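Long-range contacts in similar to hydroxylamine oxidoreductase (Kuenenia stuttgartiensis, PDB 6H5L), which probably works as a reductase of the hydroxylamine oxidoreductase family, carrying several c-type hemes within a 60-heme complex of an anammox bacterium: residues 174-178 / 200-206; 183-187 / 442-447; 68-73 / 138-142. All blocks are in the same frame, centred on the assembly; numbering follows the deposited sequence.

Interaction 1 of 3, residues 174-178 / 200-206; sequences SWEAN and DMCHSGA. With HEC (heme c), chain F.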
loop_
_atom_site.group_PDB
_atom_site.type_symbol
_atom_site.label_atom_id
_atom_site.label_comp_id
_atom_site.label_asym_id
_atom_site.label_seq_id
_atom_site.Cartn_x
_atom_site.Cartn_y
_atom_site.Cartn_z
ATOM N N SER A 174 51.104 -0.402 -10.939
ATOM C CA SER A 174 51.019 -1.645 -10.181
ATOM C C SER A 174 51.741 -2.783 -10.892
ATOM O O SER A 174 52.445 -3.573 -10.252
ATOM C CB SER A 174 49.554 -2.005 -9.935
ATOM O OG SER A 174 49.435 -2.987 -8.923
ATOM N N TRP A 175 51.580 -2.889 -12.213
ATOM C CA TRP A 175 52.253 -3.961 -12.937
ATOM C C TRP A 175 53.754 -3.728 -13.014
ATOM O O TRP A 175 54.522 -4.690 -13.134
ATOM C CB TRP A 175 51.674 -4.108 -14.342
ATOM C CG TRP A 175 52.040 -5.413 -14.968
ATOM C CD1 TRP A 175 53.009 -5.636 -15.902
ATOM C CD2 TRP A 175 51.453 -6.688 -14.686
ATOM N NE1 TRP A 175 53.055 -6.971 -16.225
ATOM C CE2 TRP A 175 52.110 -7.638 -15.491
ATOM C CE3 TRP A 175 50.432 -7.117 -13.832
ATOM C CZ2 TRP A 175 51.779 -8.992 -15.469
ATOM C CZ3 TRP A 175 50.106 -8.460 -13.810
ATOM C CH2 TRP A 175 50.777 -9.382 -14.624
ATOM N N GLU A 176 54.187 -2.467 -12.961
ATOM C CA GLU A 176 55.613 -2.175 -12.885
ATOM C C GLU A 176 56.226 -2.816 -11.647
ATOM O O GLU A 176 57.184 -3.590 -11.742
ATOM C CB GLU A 176 55.842 -0.662 -12.878
ATOM C CG GLU A 176 57.304 -0.266 -12.722
ATOM C CD GLU A 176 57.483 1.203 -12.390
ATOM O OE1 GLU A 176 56.524 1.981 -12.581
ATOM O OE2 GLU A 176 58.581 1.578 -11.931
ATOM N N ALA A 177 55.666 -2.517 -10.473
ATOM C CA ALA A 177 56.218 -3.026 -9.221
ATOM C C ALA A 177 56.243 -4.549 -9.187
ATOM O O ALA A 177 57.107 -5.143 -8.530
ATOM C CB ALA A 177 55.418 -2.484 -8.043
ATOM N N ASN A 178 55.309 -5.198 -9.879
ATOM C CA ASN A 178 55.233 -6.654 -9.847
ATOM C C ASN A 178 56.471 -7.287 -10.477
ATOM O O ASN A 178 57.148 -8.112 -9.854
ATOM C CB ASN A 178 53.961 -7.124 -10.555
ATOM C CG ASN A 178 53.713 -8.612 -10.382
ATOM O OD1 ASN A 178 54.194 -9.228 -9.429
ATOM N ND2 ASN A 178 52.955 -9.198 -11.302
ATOM N N ASP A 200 50.443 -11.598 -9.854
ATOM C CA ASP A 200 49.920 -11.031 -11.094
ATOM C C ASP A 200 48.440 -10.693 -10.976
ATOM O O ASP A 200 47.961 -9.762 -11.632
ATOM C CB ASP A 200 50.143 -12.002 -12.253
ATOM C CG ASP A 200 51.605 -12.329 -12.469
ATOM O OD1 ASP A 200 52.413 -12.078 -11.549
ATOM O OD2 ASP A 200 51.952 -12.828 -13.561
ATOM N N MET A 201 47.707 -11.436 -10.146
ATOM C CA MET A 201 46.276 -11.214 -9.984
ATOM C C MET A 201 45.977 -9.989 -9.130
ATOM O O MET A 201 44.981 -9.300 -9.375
ATOM C CB MET A 201 45.638 -12.458 -9.364
ATOM C CG MET A 201 44.127 -12.535 -9.475
ATOM S SD MET A 201 43.526 -14.175 -9.026
ATOM C CE MET A 201 41.757 -13.900 -9.016
ATOM N N CYS A 202 46.828 -9.697 -8.147
ATOM C CA CYS A 202 46.613 -8.573 -7.247
ATOM C C CYS A 202 47.187 -7.272 -7.785
ATOM O O CYS A 202 46.651 -6.199 -7.485
ATOM C CB CYS A 202 47.230 -8.874 -5.878
ATOM S SG CYS A 202 46.615 -7.867 -4.508
ATOM N N HIS A 203 48.266 -7.339 -8.569
ATOM C CA HIS A 203 48.837 -6.167 -9.221
ATOM C C HIS A 203 48.272 -5.929 -10.614
ATOM O O HIS A 203 48.922 -5.270 -11.430
ATOM C CB HIS A 203 50.361 -6.287 -9.287
ATOM C CG HIS A 203 51.042 -6.097 -7.969
ATOM N ND1 HIS A 203 51.778 -4.968 -7.667
ATOM C CD2 HIS A 203 51.093 -6.885 -6.872
ATOM C CE1 HIS A 203 52.262 -5.072 -6.442
ATOM N NE2 HIS A 203 51.859 -6.225 -5.940
ATOM N N SER A 204 47.072 -6.428 -10.886
ATOM C CA SER A 204 46.416 -6.277 -12.175
ATOM C C SER A 204 45.572 -5.013 -12.276
ATOM O O SER A 204 44.887 -4.822 -13.287
ATOM C CB SER A 204 45.536 -7.498 -12.467
ATOM O OG SER A 204 44.464 -7.597 -11.544
ATOM N N GLY A 205 45.597 -4.154 -11.261
ATOM C CA GLY A 205 44.769 -2.965 -11.262
ATOM C C GLY A 205 45.366 -1.799 -12.025
ATOM O O GLY A 205 44.955 -0.652 -11.833
ATOM N N ALA A 206 46.340 -2.078 -12.893
ATOM C CA ALA A 206 46.998 -1.030 -13.663
ATOM C C ALA A 206 46.317 -0.777 -15.002
ATOM O O ALA A 206 46.218 0.375 -15.437
ATOM C CB ALA A 206 48.472 -1.380 -13.883
HETATM FE FE HEC F . 52.607 -6.371 -4.101
HETATM C CHA HEC F . 53.378 -3.470 -2.526
HETATM C CHB HEC F . 55.620 -6.595 -5.491
HETATM C CHC HEC F . 52.116 -9.807 -4.634
HETATM C CHD HEC F . 49.321 -6.079 -3.338
HETATM N NA HEC F . 54.203 -5.222 -4.033
HETATM C C1A HEC F . 54.360 -4.063 -3.298
HETATM C C2A HEC F . 55.729 -3.612 -3.493
HETATM C C3A HEC F . 56.338 -4.475 -4.312
HETATM C C4A HEC F . 55.392 -5.510 -4.672
HETATM C CMA HEC F . 57.803 -4.386 -4.795
HETATM C CAA HEC F . 56.392 -2.356 -2.882
HETATM C CBA HEC F . 55.651 -1.099 -3.320
HETATM C CGA HEC F . 56.255 -0.584 -4.598
HETATM O O1A HEC F . 55.479 -0.371 -5.562
HETATM O O2A HEC F . 57.498 -0.400 -4.661
HETATM N NB HEC F . 53.649 -7.933 -4.984
HETATM C C1B HEC F . 54.963 -7.800 -5.367
HETATM C C2B HEC F . 55.515 -9.120 -5.591
HETATM C C3B HEC F . 54.533 -10.026 -5.352
HETATM C C4B HEC F . 53.347 -9.278 -4.966
HETATM C CMB HEC F . 56.987 -9.304 -6.034
HETATM C CAB HEC F . 54.501 -11.581 -5.422
HETATM C CBB HEC F . 55.587 -12.272 -6.280
HETATM N NC HEC F . 51.000 -7.709 -4.047
HETATM C C1C HEC F . 51.021 -9.080 -4.217
HETATM C C2C HEC F . 49.744 -9.615 -3.775
HETATM C C3C HEC F . 48.935 -8.572 -3.521
HETATM C C4C HEC F . 49.732 -7.363 -3.622
HETATM C CMC HEC F . 49.316 -11.093 -3.939
HETATM C CAC HEC F . 47.446 -8.610 -3.090
HETATM C CBC HEC F . 47.268 -9.349 -1.747
HETATM N ND HEC F . 51.513 -4.980 -3.070
HETATM C C1D HEC F . 50.135 -5.055 -2.901
HETATM C C2D HEC F . 49.693 -3.879 -2.185
HETATM C C3D HEC F . 50.967 -3.053 -1.929
HETATM C C4D HEC F . 52.043 -3.821 -2.514
HETATM C CMD HEC F . 48.238 -3.550 -1.786
HETATM C CAD HEC F . 51.106 -1.696 -1.202
HETATM C CBD HEC F . 50.443 -1.740 0.172
HETATM C CGD HEC F . 50.599 -0.398 0.831
HETATM O O1D HEC F . 51.385 0.427 0.302
HETATM O O2D HEC F . 49.947 -0.156 1.879
HETATM O O HOH W 1 46.858 -3.328 -8.705
HETATM O O HOH W 2 52.927 -7.073 -2.137
#
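Asp200 OD1 is gripped twice. Asn178 ND2 reaches it over 2.9 Å in a nearly straight bond (167°), and the hydroxyl of Tyr184, in the following helix, makes a second hydrogen bond to the same oxygen. The Asn178 donor approaches from above the carboxylate plane, with amide and carboxylate almost perpendicular. That same ND2 lies over one face of the Trp175 indole, near its rim, and the indole points its edge at the backbone: CZ3 sits 3.3 Å from Asp200 O and CE3 3.4 Å from His203 O.

Cys202 and His203 are the last two residues of a CxxCH heme-attachment motif. Cys202 SG is joined to heme CAC by a thioether of 1.8 Å. His203 NE2 binds the heme iron FE at 2.0 Å. A water is the other axial ligand, an arrangement consistent with a substrate-binding heme in this family. On the far edge of the imidazole, ND1 donates to Ser174 O over 3.0 Å, a somewhat bent bond that fixes the ring's rotation and would probably make the histidine a stronger donor to iron. With chi1 at -165°, Ser174 OG swings anti to its own nitrogen and meets a second water 2.6 Å away; this water donates to Cys202 O and accepts from Gly205 N, tying the start of helix 174-180 to the turn beyond the heme motif.

Interaction 2 of 3, residues 183-187 / 442-447; sequences WYAEA and VYGMFL. With HEC (heme c), chain F.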
loop_
_atom_site.group_PDB
_atom_site.type_symbol
_atom_site.label_atom_id
_atom_site.label_comp_id
_atom_site.label_asym_id
_atom_site.label_seq_id
_atom_site.Cartn_x
_atom_site.Cartn_y
_atom_site.Cartn_z
ATOM N N TRP A 183 63.613 -10.598 -7.986
ATOM C CA TRP A 183 63.264 -11.924 -7.491
ATOM C C TRP A 183 62.016 -12.498 -8.148
ATOM O O TRP A 183 61.678 -13.658 -7.885
ATOM C CB TRP A 183 63.089 -11.899 -5.969
ATOM C CG TRP A 183 62.126 -10.870 -5.460
ATOM C CD1 TRP A 183 60.775 -11.008 -5.315
ATOM C CD2 TRP A 183 62.445 -9.550 -5.001
ATOM N NE1 TRP A 183 60.233 -9.852 -4.804
ATOM C CE2 TRP A 183 61.238 -8.942 -4.603
ATOM C CE3 TRP A 183 63.634 -8.822 -4.895
ATOM C CZ2 TRP A 183 61.186 -7.642 -4.104
ATOM C CZ3 TRP A 183 63.580 -7.531 -4.400
ATOM C CH2 TRP A 183 62.364 -6.954 -4.013
ATOM N N TYR A 184 61.329 -11.730 -8.995
ATOM C CA TYR A 184 60.238 -12.298 -9.780
ATOM C C TYR A 184 60.783 -13.201 -10.879
ATOM O O TYR A 184 60.379 -14.364 -11.000
ATOM C CB TYR A 184 59.377 -11.177 -10.373
ATOM C CG TYR A 184 58.089 -11.643 -11.031
ATOM C CD1 TYR A 184 58.094 -12.197 -12.308
ATOM C CD2 TYR A 184 56.865 -11.510 -10.384
ATOM C CE1 TYR A 184 56.925 -12.620 -12.911
ATOM C CE2 TYR A 184 55.688 -11.928 -10.984
ATOM C CZ TYR A 184 55.726 -12.482 -12.248
ATOM O OH TYR A 184 54.567 -12.902 -12.855
ATOM N N ALA A 185 61.706 -12.678 -11.691
ATOM C CA ALA A 185 62.292 -13.474 -12.766
ATOM C C ALA A 185 63.122 -14.627 -12.216
ATOM O O ALA A 185 63.160 -15.710 -12.809
ATOM C CB ALA A 185 63.146 -12.586 -13.668
ATOM N N GLU A 186 63.797 -14.410 -11.086
ATOM C CA GLU A 186 64.602 -15.473 -10.493
ATOM C C GLU A 186 63.731 -16.646 -10.065
ATOM O O GLU A 186 64.088 -17.807 -10.288
ATOM C CB GLU A 186 65.393 -14.927 -9.303
ATOM C CG GLU A 186 66.359 -15.921 -8.678
ATOM C CD GLU A 186 67.486 -16.320 -9.613
ATOM O OE1 GLU A 186 67.570 -17.511 -9.978
ATOM O OE2 GLU A 186 68.288 -15.440 -9.987
ATOM N N ALA A 187 62.580 -16.363 -9.449
ATOM C CA ALA A 187 61.657 -17.435 -9.089
ATOM C C ALA A 187 61.188 -18.198 -10.323
ATOM O O ALA A 187 61.034 -19.425 -10.281
ATOM C CB ALA A 187 60.466 -16.868 -8.315
ATOM N N VAL A 442 64.100 -7.332 0.942
ATOM C CA VAL A 442 62.915 -8.135 1.237
ATOM C C VAL A 442 62.801 -9.375 0.365
ATOM O O VAL A 442 61.816 -10.113 0.488
ATOM C CB VAL A 442 61.659 -7.249 1.087
ATOM C CG1 VAL A 442 61.250 -7.128 -0.382
ATOM C CG2 VAL A 442 60.514 -7.757 1.953
ATOM N N TYR A 443 63.783 -9.636 -0.504
ATOM C CA TYR A 443 63.661 -10.739 -1.456
ATOM C C TYR A 443 63.415 -12.070 -0.754
ATOM O O TYR A 443 62.669 -12.916 -1.260
ATOM C CB TYR A 443 64.912 -10.821 -2.330
ATOM C CG TYR A 443 66.166 -11.187 -1.572
ATOM C CD1 TYR A 443 66.922 -10.214 -0.934
ATOM C CD2 TYR A 443 66.595 -12.506 -1.497
ATOM C CE1 TYR A 443 68.070 -10.545 -0.240
ATOM C CE2 TYR A 443 67.738 -12.845 -0.806
ATOM C CZ TYR A 443 68.473 -11.862 -0.178
ATOM O OH TYR A 443 69.616 -12.196 0.512
ATOM N N GLY A 444 64.033 -12.274 0.412
ATOM C CA GLY A 444 63.851 -13.511 1.151
ATOM C C GLY A 444 62.428 -13.747 1.611
ATOM O O GLY A 444 62.055 -14.893 1.885
ATOM N N MET A 445 61.627 -12.683 1.706
ATOM C CA MET A 445 60.205 -12.834 1.985
ATOM C C MET A 445 59.504 -13.627 0.890
ATOM O O MET A 445 58.508 -14.310 1.154
ATOM C CB MET A 445 59.560 -11.454 2.117
ATOM C CG MET A 445 58.506 -11.325 3.190
ATOM S SD MET A 445 59.234 -10.918 4.785
ATOM C CE MET A 445 57.762 -10.820 5.794
ATOM N N PHE A 446 60.016 -13.554 -0.338
ATOM C CA PHE A 446 59.341 -14.063 -1.525
ATOM C C PHE A 446 59.938 -15.363 -2.042
ATOM O O PHE A 446 59.198 -16.243 -2.494
ATOM C CB PHE A 446 59.384 -13.015 -2.647
ATOM C CG PHE A 446 58.746 -11.693 -2.288
ATOM C CD1 PHE A 446 59.353 -10.827 -1.393
ATOM C CD2 PHE A 446 57.553 -11.307 -2.873
ATOM C CE1 PHE A 446 58.769 -9.618 -1.068
ATOM C CE2 PHE A 446 56.965 -10.098 -2.555
ATOM C CZ PHE A 446 57.576 -9.252 -1.652
ATOM N N LEU A 447 61.259 -15.507 -1.986
ATOM C CA LEU A 447 61.949 -16.625 -2.610
ATOM C C LEU A 447 63.081 -17.098 -1.710
ATOM O O LEU A 447 63.759 -16.286 -1.075
ATOM C CB LEU A 447 62.500 -16.229 -3.987
ATOM C CG LEU A 447 63.393 -17.228 -4.722
ATOM C CD1 LEU A 447 62.630 -18.502 -5.042
ATOM C CD2 LEU A 447 63.957 -16.600 -5.987
HETATM FE FE HEC F . 52.607 -6.371 -4.101
HETATM C CHA HEC F . 53.378 -3.470 -2.526
HETATM C CHB HEC F . 55.620 -6.595 -5.491
HETATM C CHC HEC F . 52.116 -9.807 -4.634
HETATM C CHD HEC F . 49.321 -6.079 -3.338
HETATM N NA HEC F . 54.203 -5.222 -4.033
HETATM C C1A HEC F . 54.360 -4.063 -3.298
HETATM C C2A HEC F . 55.729 -3.612 -3.493
HETATM C C3A HEC F . 56.338 -4.475 -4.312
HETATM C C4A HEC F . 55.392 -5.510 -4.672
HETATM C CMA HEC F . 57.803 -4.386 -4.795
HETATM C CAA HEC F . 56.392 -2.356 -2.882
HETATM C CBA HEC F . 55.651 -1.099 -3.320
HETATM C CGA HEC F . 56.255 -0.584 -4.598
HETATM O O1A HEC F . 55.479 -0.371 -5.562
HETATM O O2A HEC F . 57.498 -0.400 -4.661
HETATM N NB HEC F . 53.649 -7.933 -4.984
HETATM C C1B HEC F . 54.963 -7.800 -5.367
HETATM C C2B HEC F . 55.515 -9.120 -5.591
HETATM C C3B HEC F . 54.533 -10.026 -5.352
HETATM C C4B HEC F . 53.347 -9.278 -4.966
HETATM C CMB HEC F . 56.987 -9.304 -6.034
HETATM C CAB HEC F . 54.501 -11.581 -5.422
HETATM C CBB HEC F . 55.587 -12.272 -6.280
HETATM N NC HEC F . 51.000 -7.709 -4.047
HETATM C C1C HEC F . 51.021 -9.080 -4.217
HETATM C C2C HEC F . 49.744 -9.615 -3.775
HETATM C C3C HEC F . 48.935 -8.572 -3.521
HETATM C C4C HEC F . 49.732 -7.363 -3.622
HETATM C CMC HEC F . 49.316 -11.093 -3.939
HETATM C CAC HEC F . 47.446 -8.610 -3.090
HETATM C CBC HEC F . 47.268 -9.349 -1.747
HETATM N ND HEC F . 51.513 -4.980 -3.070
HETATM C C1D HEC F . 50.135 -5.055 -2.901
HETATM C C2D HEC F . 49.693 -3.879 -2.185
HETATM C C3D HEC F . 50.967 -3.053 -1.929
HETATM C C4D HEC F . 52.043 -3.821 -2.514
HETATM C CMD HEC F . 48.238 -3.550 -1.786
HETATM C CAD HEC F . 51.106 -1.696 -1.202
HETATM C CBD HEC F . 50.443 -1.740 0.172
HETATM C CGD HEC F . 50.599 -0.398 0.831
HETATM O O1D HEC F . 51.385 0.427 0.302
HETATM O O2D HEC F . 49.947 -0.156 1.879
HETATM O O HOH W 2 52.927 -7.073 -2.137
#
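Trp183 and Tyr443 both hold their CG between backbone N and carbonyl carbon, with chi1 of 54° and 66°. In Trp183 this brings the indole across to the segment 442-447, a short, weakly bonded helix; in Tyr443 it carries the phenol off toward Asn452, which its hydroxyl meets in a hydrogen bond, so that backbone and CB are what press on the indole. Tyr443 CA stands over the six-membered ring, 4.1 Å from its centroid, in a CH-pi contact, and Tyr443 CB packs 3.5 Å from Trp183 CE3. Val442 CG1 closes in on the outer rim, 3.8 Å from CZ2 of Trp183. Phe446 meets the pyrrole end obliquely, with the planes at 39°, and takes Trp183 NE1 over one face of its ring, 3.5 Å from CG.

This aromatic cluster borders the heme whose iron carries a water ligand, probably the catalytic heme in a protein of this family. Phe446 lies on the water's side of the porphyrin plane, with CE2 3.5 Å from heme C2B, while Trp183 NE1 is 3.5 Å from the heme methyl CMB. Glu186 and Ala187, one turn beyond Trp183 on helix 182-189, take Leu447 CD2, which lies 3.7 Å from Glu186 CG. The bend in the Glu186 chain leads its carboxylate away to salt bridges with Arg189 and Arg190. Met492 of the second subunit packs on Leu447.

Interaction 3 of 3, residues 68-73 / 138-142; sequences HSIFIE and KNQIR. With HEC (heme c), chain C.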
loop_
_atom_site.group_PDB
_atom_site.type_symbol
_atom_site.label_atom_id
_atom_site.label_comp_id
_atom_site.label_asym_id
_atom_site.label_seq_id
_atom_site.Cartn_x
_atom_site.Cartn_y
_atom_site.Cartn_z
ATOM N N HIS A 68 35.675 -14.706 -34.509
ATOM C CA HIS A 68 34.717 -13.641 -34.244
ATOM C C HIS A 68 34.717 -12.564 -35.319
ATOM O O HIS A 68 33.947 -11.604 -35.212
ATOM C CB HIS A 68 35.011 -12.997 -32.884
ATOM C CG HIS A 68 34.288 -13.635 -31.738
ATOM N ND1 HIS A 68 34.289 -14.996 -31.518
ATOM C CD2 HIS A 68 33.546 -13.095 -30.744
ATOM C CE1 HIS A 68 33.570 -15.266 -30.442
ATOM N NE2 HIS A 68 33.108 -14.129 -29.953
ATOM N N SER A 69 35.562 -12.698 -36.344
ATOM C CA SER A 69 35.772 -11.604 -37.287
ATOM C C SER A 69 34.503 -11.270 -38.063
ATOM O O SER A 69 34.201 -10.092 -38.287
ATOM C CB SER A 69 36.916 -11.948 -38.242
ATOM O OG SER A 69 36.743 -13.236 -38.807
ATOM N N ILE A 70 33.745 -12.289 -38.480
ATOM C CA ILE A 70 32.568 -12.037 -39.310
ATOM C C ILE A 70 31.516 -11.239 -38.546
ATOM O O ILE A 70 30.786 -10.432 -39.135
ATOM C CB ILE A 70 31.997 -13.363 -39.851
ATOM C CG1 ILE A 70 30.840 -13.084 -40.815
ATOM C CG2 ILE A 70 31.555 -14.275 -38.713
ATOM C CD1 ILE A 70 30.215 -14.319 -41.403
ATOM N N PHE A 71 31.427 -11.435 -37.228
ATOM C CA PHE A 71 30.474 -10.661 -36.441
ATOM C C PHE A 71 30.929 -9.216 -36.283
ATOM O O PHE A 71 30.091 -8.313 -36.178
ATOM C CB PHE A 71 30.272 -11.317 -35.076
ATOM C CG PHE A 71 30.056 -12.803 -35.146
ATOM C CD1 PHE A 71 28.929 -13.324 -35.761
ATOM C CD2 PHE A 71 30.979 -13.678 -34.596
ATOM C CE1 PHE A 71 28.729 -14.689 -35.830
ATOM C CE2 PHE A 71 30.785 -15.043 -34.660
ATOM C CZ PHE A 71 29.658 -15.550 -35.278
ATOM N N ILE A 72 32.241 -8.979 -36.260
ATOM C CA ILE A 72 32.754 -7.614 -36.235
ATOM C C ILE A 72 32.707 -6.995 -37.626
ATOM O O ILE A 72 32.353 -5.820 -37.782
ATOM C CB ILE A 72 34.183 -7.592 -35.661
ATOM C CG1 ILE A 72 34.256 -8.366 -34.344
ATOM C CG2 ILE A 72 34.663 -6.159 -35.467
ATOM C CD1 ILE A 72 35.666 -8.575 -33.856
ATOM N N GLU A 73 33.058 -7.773 -38.653
ATOM C CA GLU A 73 33.181 -7.229 -40.003
ATOM C C GLU A 73 31.858 -6.694 -40.533
ATOM O O GLU A 73 31.844 -5.704 -41.272
ATOM C CB GLU A 73 33.733 -8.301 -40.943
ATOM C CG GLU A 73 35.249 -8.278 -41.062
ATOM C CD GLU A 73 35.822 -9.577 -41.590
ATOM O OE1 GLU A 73 35.039 -10.514 -41.853
ATOM O OE2 GLU A 73 37.060 -9.658 -41.732
ATOM N N LYS A 138 41.388 -4.030 -36.923
ATOM C CA LYS A 138 41.911 -5.374 -37.129
ATOM C C LYS A 138 40.831 -6.448 -37.156
ATOM O O LYS A 138 41.140 -7.600 -37.478
ATOM C CB LYS A 138 42.936 -5.710 -36.036
ATOM C CG LYS A 138 44.127 -4.759 -35.994
ATOM C CD LYS A 138 44.469 -4.357 -34.567
ATOM C CE LYS A 138 45.068 -5.511 -33.781
ATOM N NZ LYS A 138 46.494 -5.740 -34.143
ATOM N N ASN A 139 39.583 -6.099 -36.840
ATOM C CA ASN A 139 38.466 -7.046 -36.831
ATOM C C ASN A 139 38.763 -8.243 -35.929
ATOM O O ASN A 139 38.689 -9.403 -36.339
ATOM C CB ASN A 139 38.115 -7.495 -38.252
ATOM C CG ASN A 139 37.389 -6.420 -39.039
ATOM O OD1 ASN A 139 36.529 -5.718 -38.508
ATOM N ND2 ASN A 139 37.734 -6.287 -40.315
ATOM N N GLN A 140 39.105 -7.945 -34.677
ATOM C CA GLN A 140 39.385 -8.965 -33.678
ATOM C C GLN A 140 38.781 -8.539 -32.347
ATOM O O GLN A 140 38.463 -7.366 -32.135
ATOM C CB GLN A 140 40.893 -9.208 -33.525
ATOM C CG GLN A 140 41.557 -9.840 -34.740
ATOM C CD GLN A 140 43.072 -9.828 -34.645
ATOM O OE1 GLN A 140 43.650 -9.013 -33.926
ATOM N NE2 GLN A 140 43.720 -10.735 -35.367
ATOM N N ILE A 141 38.619 -9.510 -31.451
ATOM C CA ILE A 141 38.124 -9.232 -30.107
ATOM C C ILE A 141 39.275 -8.719 -29.248
ATOM O O ILE A 141 40.431 -9.128 -29.407
ATOM C CB ILE A 141 37.458 -10.486 -29.501
ATOM C CG1 ILE A 141 35.951 -10.271 -29.340
ATOM C CG2 ILE A 141 38.078 -10.862 -28.158
ATOM C CD1 ILE A 141 35.221 -10.002 -30.635
ATOM N N ARG A 142 38.951 -7.803 -28.335
ATOM C CA ARG A 142 39.934 -7.096 -27.527
ATOM C C ARG A 142 39.516 -7.112 -26.064
ATOM O O ARG A 142 38.325 -7.015 -25.748
ATOM C CB ARG A 142 40.091 -5.642 -27.998
ATOM C CG ARG A 142 41.160 -4.855 -27.262
ATOM C CD ARG A 142 40.746 -3.406 -27.035
ATOM N NE ARG A 142 40.208 -2.782 -28.241
ATOM C CZ ARG A 142 38.983 -2.273 -28.339
ATOM N NH1 ARG A 142 38.166 -2.301 -27.296
ATOM N NH2 ARG A 142 38.576 -1.725 -29.476
HETATM FE FE HEC C . 32.019 -14.161 -28.272
HETATM C CHA HEC C . 34.562 -15.544 -26.457
HETATM C CHB HEC C . 33.015 -11.023 -27.286
HETATM C CHC HEC C . 29.846 -12.779 -30.507
HETATM C CHD HEC C . 30.433 -17.173 -28.540
HETATM N NA HEC C . 33.530 -13.415 -27.113
HETATM C C1A HEC C . 34.442 -14.171 -26.402
HETATM C C2A HEC C . 35.248 -13.270 -25.599
HETATM C C3A HEC C . 34.817 -12.022 -25.825
HETATM C C4A HEC C . 33.729 -12.088 -26.782
HETATM C CMA HEC C . 35.372 -10.730 -25.188
HETATM C CAA HEC C . 36.390 -13.694 -24.647
HETATM C CBA HEC C . 37.762 -13.494 -25.284
HETATM C CGA HEC C . 38.805 -14.070 -24.360
HETATM O O1A HEC C . 38.421 -14.756 -23.378
HETATM O O2A HEC C . 40.019 -13.846 -24.602
HETATM N NB HEC C . 31.475 -12.246 -28.750
HETATM C C1B HEC C . 32.113 -11.098 -28.324
HETATM C C2B HEC C . 31.674 -10.002 -29.165
HETATM C C3B HEC C . 30.792 -10.486 -30.049
HETATM C C4B HEC C . 30.653 -11.908 -29.808
HETATM C CMB HEC C . 32.139 -8.534 -29.018
HETATM C CAB HEC C . 30.045 -9.706 -31.154
HETATM C CBB HEC C . 31.017 -9.215 -32.250
HETATM N NC HEC C . 30.381 -14.839 -29.279
HETATM C C1C HEC C . 29.718 -14.129 -30.260
HETATM C C2C HEC C . 28.960 -15.065 -31.063
HETATM C C3C HEC C . 29.024 -16.266 -30.454
HETATM C C4C HEC C . 29.981 -16.158 -29.361
HETATM C CMC HEC C . 27.965 -14.620 -32.164
HETATM C CAC HEC C . 28.308 -17.574 -30.881
HETATM C CBC HEC C . 28.682 -17.998 -32.319
HETATM N ND HEC C . 32.430 -16.076 -27.577
HETATM C C1D HEC C . 31.640 -17.187 -27.864
HETATM C C2D HEC C . 32.299 -18.362 -27.334
HETATM C C3D HEC C . 33.594 -17.855 -26.682
HETATM C C4D HEC C . 33.587 -16.422 -26.883
HETATM C CMD HEC C . 31.806 -19.820 -27.408
HETATM C CAD HEC C . 34.673 -18.699 -25.966
HETATM C CBD HEC C . 35.906 -18.769 -26.863
HETATM C CGD HEC C . 37.011 -19.562 -26.215
HETATM O O1D HEC C . 38.106 -19.658 -26.827
HETATM O O2D HEC C . 36.802 -20.095 -25.096
#
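His68 binds the heme iron through NE2 at 2.0 Å, and Ile141 CD1 leans obliquely on the flank of its imidazole, 3.5 Å from CD2. The same methyl meets Ile72 CD1 at 3.6 Å, while Ile141 CG1 lies 3.7 Å from the heme meso carbon CHB, so this one side chain fills the angle between ligand, helix and porphyrin. Ile72 CG1, anti to its carbonyl carbon at chi1 -50°, carries CD1 on to the backbone of Gln140, 3.5 Å from its C atom. Behind the ligand, His68 ND1 donates to Leu66 O, which holds the imidazole in its orientation, and His84 completes a bis-histidine iron. Phe71 puts one face over the heme methyl CMC and the other against Ile70 CG2; an alanine here would probably open a gap between the methyl and that isoleucine and take from Ile79 of the partner cytochrome chain part of its packing surface. Toward solvent, Glu73 CG rests 3.5 Å from Asn139 CG. Helix 69-73 thus sits against the second strand of the small antiparallel hairpin 134-135/140-141, where Asn139 and Gln140 form a G1 beta bulge opposite Asp135.

How the interactions relate
Interaction 3 closes along the chain before the other two open; interactions 1 and 2 then alternate their segments, since helix 182-189 falls between helices 174-180 and 197-202 while its partner 442-447 comes much later. These two have centres 16 Å apart and meet directly where Tyr184 packs on the carbonyl of Asn178. They serve one heme from different sides: interaction 1 supplies the proximal histidine and thioether, interaction 2 an aromatic border on the side of the water ligand, and both reach the second subunit. The centre of interaction 3 lies about 28 Å from that of interaction 1 and about 41 Å from that of interaction 2, at a bis-histidine heme, which suggests an electron-transfer role there.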